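Local coordinates for putative uncharacterized protein (Wolbachia pipientis, PDB 3F4S) that probably acts as a DsbA-type thiol-disulfide oxidoreductase, using a thioredoxin-fold CxxC pair to introduce disulfide bonds into other proteins, at residues P40-E45 and F176-D181; I44-L49 and I78-P83. The protein carries 1 engineered substitution. All blocks are in the same frame, centred on the assembly; numbering follows the deposited sequence. Where two conformers were deposited one is given.

Contact 1: P40-E45 and F176-D181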
# COMPACT_ATOMS: atom_id res chain seq x y z
N PRO A 40 -4.25 9.75 14.72
CA PRO A 40 -3.46 9.25 15.85
C PRO A 40 -2.59 8.04 15.49
O PRO A 40 -1.48 7.94 16.01
CB PRO A 40 -4.52 8.83 16.87
CG PRO A 40 -5.73 9.60 16.51
CD PRO A 40 -5.69 9.81 15.03
N ILE A 41 -3.08 7.16 14.61
CA ILE A 41 -2.37 5.92 14.30
C ILE A 41 -1.90 5.93 12.85
O ILE A 41 -2.54 6.53 11.99
CB ILE A 41 -3.26 4.68 14.55
CG1 ILE A 41 -3.75 4.67 16.00
CG2 ILE A 41 -2.53 3.38 14.20
CD1 ILE A 41 -2.63 4.76 17.03
N LEU A 42 -0.77 5.27 12.60
CA LEU A 42 -0.21 5.16 11.26
C LEU A 42 -0.06 3.70 10.86
O LEU A 42 0.47 2.89 11.62
CB LEU A 42 1.17 5.82 11.21
CG LEU A 42 2.00 5.55 9.95
CD1 LEU A 42 1.27 6.04 8.71
CD2 LEU A 42 3.38 6.19 10.06
N MET A 43 -0.52 3.36 9.66
CA MET A 43 -0.26 2.05 9.07
C MET A 43 0.47 2.21 7.75
O MET A 43 -0.00 2.92 6.86
CB MET A 43 -1.55 1.25 8.84
CG MET A 43 -1.36 0.03 7.93
SD MET A 43 -2.88 -0.88 7.60
CE MET A 43 -3.19 -1.62 9.19
N ILE A 44 1.62 1.56 7.63
CA ILE A 44 2.34 1.49 6.37
C ILE A 44 2.28 0.05 5.90
O ILE A 44 2.62 -0.85 6.65
CB ILE A 44 3.82 1.91 6.53
CG1 ILE A 44 3.91 3.38 6.96
CG2 ILE A 44 4.61 1.67 5.24
CD1 ILE A 44 5.29 3.81 7.43
N GLU A 45 1.81 -0.16 4.68
CA GLU A 45 1.74 -1.49 4.11
C GLU A 45 2.65 -1.59 2.89
O GLU A 45 2.60 -0.73 2.01
CB GLU A 45 0.30 -1.82 3.68
CG GLU A 45 0.20 -3.13 2.93
CD GLU A 45 -1.20 -3.44 2.40
OE1 GLU A 45 -2.16 -2.69 2.71
OE2 GLU A 45 -1.35 -4.45 1.68
N PHE A 176 3.37 -2.12 9.01
CA PHE A 176 3.93 -1.46 10.18
C PHE A 176 2.83 -0.59 10.76
O PHE A 176 2.28 0.27 10.07
CB PHE A 176 5.16 -0.63 9.81
CG PHE A 176 6.29 -1.45 9.25
CD1 PHE A 176 7.20 -2.06 10.10
CD2 PHE A 176 6.43 -1.62 7.89
CE1 PHE A 176 8.24 -2.82 9.60
CE2 PHE A 176 7.47 -2.38 7.37
CZ PHE A 176 8.37 -2.98 8.23
N ILE A 177 2.51 -0.83 12.02
CA ILE A 177 1.44 -0.10 12.70
C ILE A 177 1.99 0.54 13.97
O ILE A 177 2.49 -0.15 14.86
CB ILE A 177 0.25 -1.01 13.03
CG1 ILE A 177 -0.19 -1.79 11.79
CG2 ILE A 177 -0.90 -0.19 13.62
CD1 ILE A 177 -1.20 -2.89 12.08
N LYS A 178 1.90 1.86 14.05
CA LYS A 178 2.55 2.60 15.12
C LYS A 178 1.84 3.93 15.35
O LYS A 178 0.96 4.32 14.57
CB LYS A 178 4.02 2.85 14.77
CG LYS A 178 4.21 3.73 13.54
CD LYS A 178 5.67 3.79 13.08
CE LYS A 178 6.57 4.35 14.17
NZ LYS A 178 6.17 5.71 14.62
N LEU A 179 2.21 4.61 16.42
CA LEU A 179 1.70 5.95 16.67
C LEU A 179 2.18 6.85 15.55
O LEU A 179 3.33 6.78 15.13
CB LEU A 179 2.20 6.47 18.02
CG LEU A 179 1.75 5.64 19.22
CD1 LEU A 179 2.36 6.18 20.50
CD2 LEU A 179 0.24 5.61 19.30
N ASN A 180 1.29 7.70 15.06
CA ASN A 180 1.65 8.64 14.02
C ASN A 180 2.35 9.85 14.63
O ASN A 180 1.83 10.95 14.59
CB ASN A 180 0.40 9.05 13.24
CG ASN A 180 0.72 9.88 12.01
OD1 ASN A 180 1.84 9.86 11.49
ND2 ASN A 180 -0.27 10.61 11.52
N ASP A 181 3.52 9.61 15.21
CA ASP A 181 4.33 10.67 15.82
C ASP A 181 5.73 10.69 15.22
O ASP A 181 6.50 9.75 15.39
CB ASP A 181 4.41 10.48 17.34
CG ASP A 181 5.41 11.43 17.99
OD1 ASP A 181 5.66 12.51 17.43
OD2 ASP A 181 5.94 11.08 19.07

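Contact 2: I44-L49 and I78-P83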
# COMPACT_ATOMS: atom_id res chain seq x y z
N ILE A 44 1.62 1.56 7.63
CA ILE A 44 2.34 1.49 6.37
C ILE A 44 2.28 0.05 5.90
O ILE A 44 2.62 -0.85 6.65
CB ILE A 44 3.82 1.91 6.53
CG1 ILE A 44 3.91 3.38 6.96
CG2 ILE A 44 4.61 1.67 5.24
CD1 ILE A 44 5.29 3.81 7.43
N GLU A 45 1.81 -0.16 4.68
CA GLU A 45 1.74 -1.49 4.11
C GLU A 45 2.65 -1.59 2.89
O GLU A 45 2.60 -0.73 2.01
CB GLU A 45 0.30 -1.82 3.68
CG GLU A 45 0.20 -3.13 2.93
CD GLU A 45 -1.20 -3.44 2.40
OE1 GLU A 45 -2.16 -2.69 2.71
OE2 GLU A 45 -1.35 -4.45 1.68
N TYR A 46 3.47 -2.63 2.85
CA TYR A 46 4.18 -3.00 1.62
C TYR A 46 3.54 -4.26 1.05
O TYR A 46 3.39 -5.26 1.75
CB TYR A 46 5.65 -3.30 1.91
CG TYR A 46 6.51 -2.09 2.19
CD1 TYR A 46 7.18 -1.44 1.15
CD2 TYR A 46 6.66 -1.61 3.48
CE1 TYR A 46 7.99 -0.33 1.41
CE2 TYR A 46 7.46 -0.50 3.74
CZ TYR A 46 8.12 0.13 2.70
OH TYR A 46 8.92 1.21 2.97
N ALA A 47 3.18 -4.23 -0.23
CA ALA A 47 2.60 -5.40 -0.86
C ALA A 47 2.81 -5.39 -2.36
O ALA A 47 2.98 -4.33 -2.96
CB ALA A 47 1.10 -5.50 -0.54
N SER A 48 2.81 -6.58 -2.96
CA SER A 48 2.82 -6.74 -4.40
C SER A 48 1.38 -6.84 -4.88
O SER A 48 0.57 -7.56 -4.28
CB SER A 48 3.56 -8.03 -4.76
OG SER A 48 3.17 -8.49 -6.04
N LEU A 49 1.07 -6.13 -5.96
CA LEU A 49 -0.29 -6.14 -6.48
C LEU A 49 -0.72 -7.49 -7.06
O LEU A 49 -1.91 -7.72 -7.27
CB LEU A 49 -0.47 -5.03 -7.53
CG LEU A 49 -0.41 -3.60 -7.00
CD1 LEU A 49 -0.33 -2.57 -8.13
CD2 LEU A 49 -1.60 -3.31 -6.09
N ILE A 78 -0.74 4.36 4.57
CA ILE A 78 0.25 4.59 3.52
C ILE A 78 0.63 3.27 2.87
O ILE A 78 1.28 2.43 3.48
CB ILE A 78 1.52 5.25 4.08
CG1 ILE A 78 1.18 6.59 4.75
CG2 ILE A 78 2.56 5.42 2.97
CD1 ILE A 78 2.38 7.35 5.29
N PHE A 79 0.22 3.11 1.61
CA PHE A 79 0.53 1.92 0.84
C PHE A 79 1.80 2.18 0.04
O PHE A 79 1.90 3.21 -0.64
CB PHE A 79 -0.61 1.59 -0.13
CG PHE A 79 -0.38 0.34 -0.94
CD1 PHE A 79 -0.43 -0.90 -0.33
CD2 PHE A 79 -0.12 0.41 -2.30
CE1 PHE A 79 -0.22 -2.06 -1.06
CE2 PHE A 79 0.08 -0.75 -3.04
CZ PHE A 79 0.04 -1.99 -2.41
N ARG A 80 2.75 1.26 0.12
CA ARG A 80 3.99 1.35 -0.64
C ARG A 80 4.15 0.11 -1.51
O ARG A 80 3.91 -1.01 -1.06
CB ARG A 80 5.20 1.54 0.28
CG ARG A 80 5.22 2.90 0.97
CD ARG A 80 6.38 3.05 1.95
NE ARG A 80 6.29 4.32 2.67
CZ ARG A 80 6.95 4.58 3.79
NH1 ARG A 80 7.76 3.66 4.32
NH2 ARG A 80 6.81 5.76 4.39
N HIS A 81 4.52 0.33 -2.77
CA HIS A 81 4.63 -0.77 -3.73
C HIS A 81 5.82 -1.68 -3.42
O HIS A 81 6.87 -1.23 -2.93
CB HIS A 81 4.76 -0.22 -5.15
CG HIS A 81 3.50 0.40 -5.68
ND1 HIS A 81 2.34 -0.33 -5.88
CD2 HIS A 81 3.22 1.67 -6.07
CE1 HIS A 81 1.40 0.47 -6.36
NE2 HIS A 81 1.91 1.68 -6.49
N PHE A 82 5.64 -2.96 -3.69
CA PHE A 82 6.73 -3.93 -3.57
C PHE A 82 6.56 -4.94 -4.70
O PHE A 82 6.17 -6.08 -4.46
CB PHE A 82 6.65 -4.64 -2.22
CG PHE A 82 7.95 -5.26 -1.78
CD1 PHE A 82 8.84 -4.56 -0.98
CD2 PHE A 82 8.29 -6.55 -2.18
CE1 PHE A 82 10.04 -5.13 -0.57
CE2 PHE A 82 9.49 -7.13 -1.77
CZ PHE A 82 10.36 -6.41 -0.97
N PRO A 83 6.84 -4.51 -5.94
CA PRO A 83 6.53 -5.43 -7.04
C PRO A 83 7.56 -6.54 -7.17
O PRO A 83 8.73 -6.36 -6.82
CB PRO A 83 6.53 -4.52 -8.27
CG PRO A 83 6.32 -3.14 -7.71
CD PRO A 83 7.08 -3.14 -6.42
O HOH W 1 2.95 -3.04 -5.44

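Contact 1: P40-E45 and F176-D181
The carbonyl oxygen F176 O is held by two groups of the neighbouring strand: I44 N donates to it over 2.8 Å, in the carbonyl plane, and M43 CA lies 3.3 Å from the same oxygen in a CA-H...O contact. L42 O is gripped in the same way by K178 N and by I177 CA. With F176 N to I44 O and L42 N to K178 O, these bonds make an antiparallel ladder whose hydrogen-bonded pairs are I44-F176 and L42-K178. A last bond, N180 N to P40 O at 2.9 Å, lies beyond the strands and comes 36° out of the carbonyl plane. There the chain folds into an inverse gamma turn centred on N180, and L179 O also takes a hydrogen bond from K178 NZ at 3.1 Å. The N180 side-chain amide bonds A39 O and P37 O through ND2. On one face the side chains of M43 and I177 lie side by side, pointing the same way. A bend at chi3 (-71°) swings the M43 thioether methyl over, so that CE rests 3.7 Å from I177 CD1. I41 and L179 start out away from the opposite strand, yet I41 CD1 and L179 CD2 meet at 3.8 Å, where helix 199-216 packs on both through A213. L42 CB lies 3.9 Å from N180 CB. Pairing thus satisfies the backbone groups these strands turn toward each other and leaves the apolar I41, I177 and L179 to pack on helix 199-216, while the N180 amide ties one strand's end to the loop before the other.

Contact 2: I44-L49 and I78-P83
Y46 and R80 make the dense half of this contact between parallel central strands. R80 CB sits over one face of the Y46 ring, 3.9 Å from its centroid, in a CH-pi contact. From there the extended arginine (chi2 177°, chi3 -175°) slants across the tyrosine, bringing NH1 to 3.0 Å from Y46 OH, which lies near the guanidinium plane although ring and guanidinium stand 72° apart. I44 CG2 packs on one face of that guanidinium. Its charge is met by a salt bridge to D31, and NH1 also bonds L24 O. On the face bearing E45 and F79, the E45 carboxylate carbon meets the phenylalanine at its edge with the planes nearly perpendicular; A47 CB also reaches this ring at CE1, 3.7 Å away. Y77 and H58 hold the carboxylate oxygens.

Toward A47 and H81 the pairing slackens. E45 O takes R80 N at 2.7 Å, but A47 N to R80 O is a weak bond of 3.4 Å, and F82 N to A47 O is also weak. A water lies where the strands part; it donates to A47 O and, in the imidazole plane, bonds H81 ND1, 2.8 Å from each. H81 NE2 bonds S95 OG. F82 O is buried without a polar partner. The chemistry suggests a firmly bonded body of sheet, its arginine charge probably balanced by D31, giving way to weak bonds and one water bridge beside the CxxC residues, which A47 touches.

Overall arrangement
Contacts 1 and 2, with centres 14 Å apart, sit on the two sides of strand 41-47 and share I44 and E45. The antiparallel partner 174-179 and the parallel partner 75-81 thereby flank a central strand, as in the thioredoxin fold. The two contacts also meet directly: M43 O and I78 N are 2.8 Å apart, a probable hydrogen bond, L42 CD1 packs on I78 CD1 at 3.8 Å, and F176 CE2 lies 4.0 Å from Y46 CD2. Contact 2 is the one nearer the redox site, since strand 41-47 leads through a short loop into the C51-C54 disulfide at the start of helix 52-60, whereas contact 1 lies toward the start of strand 41-47.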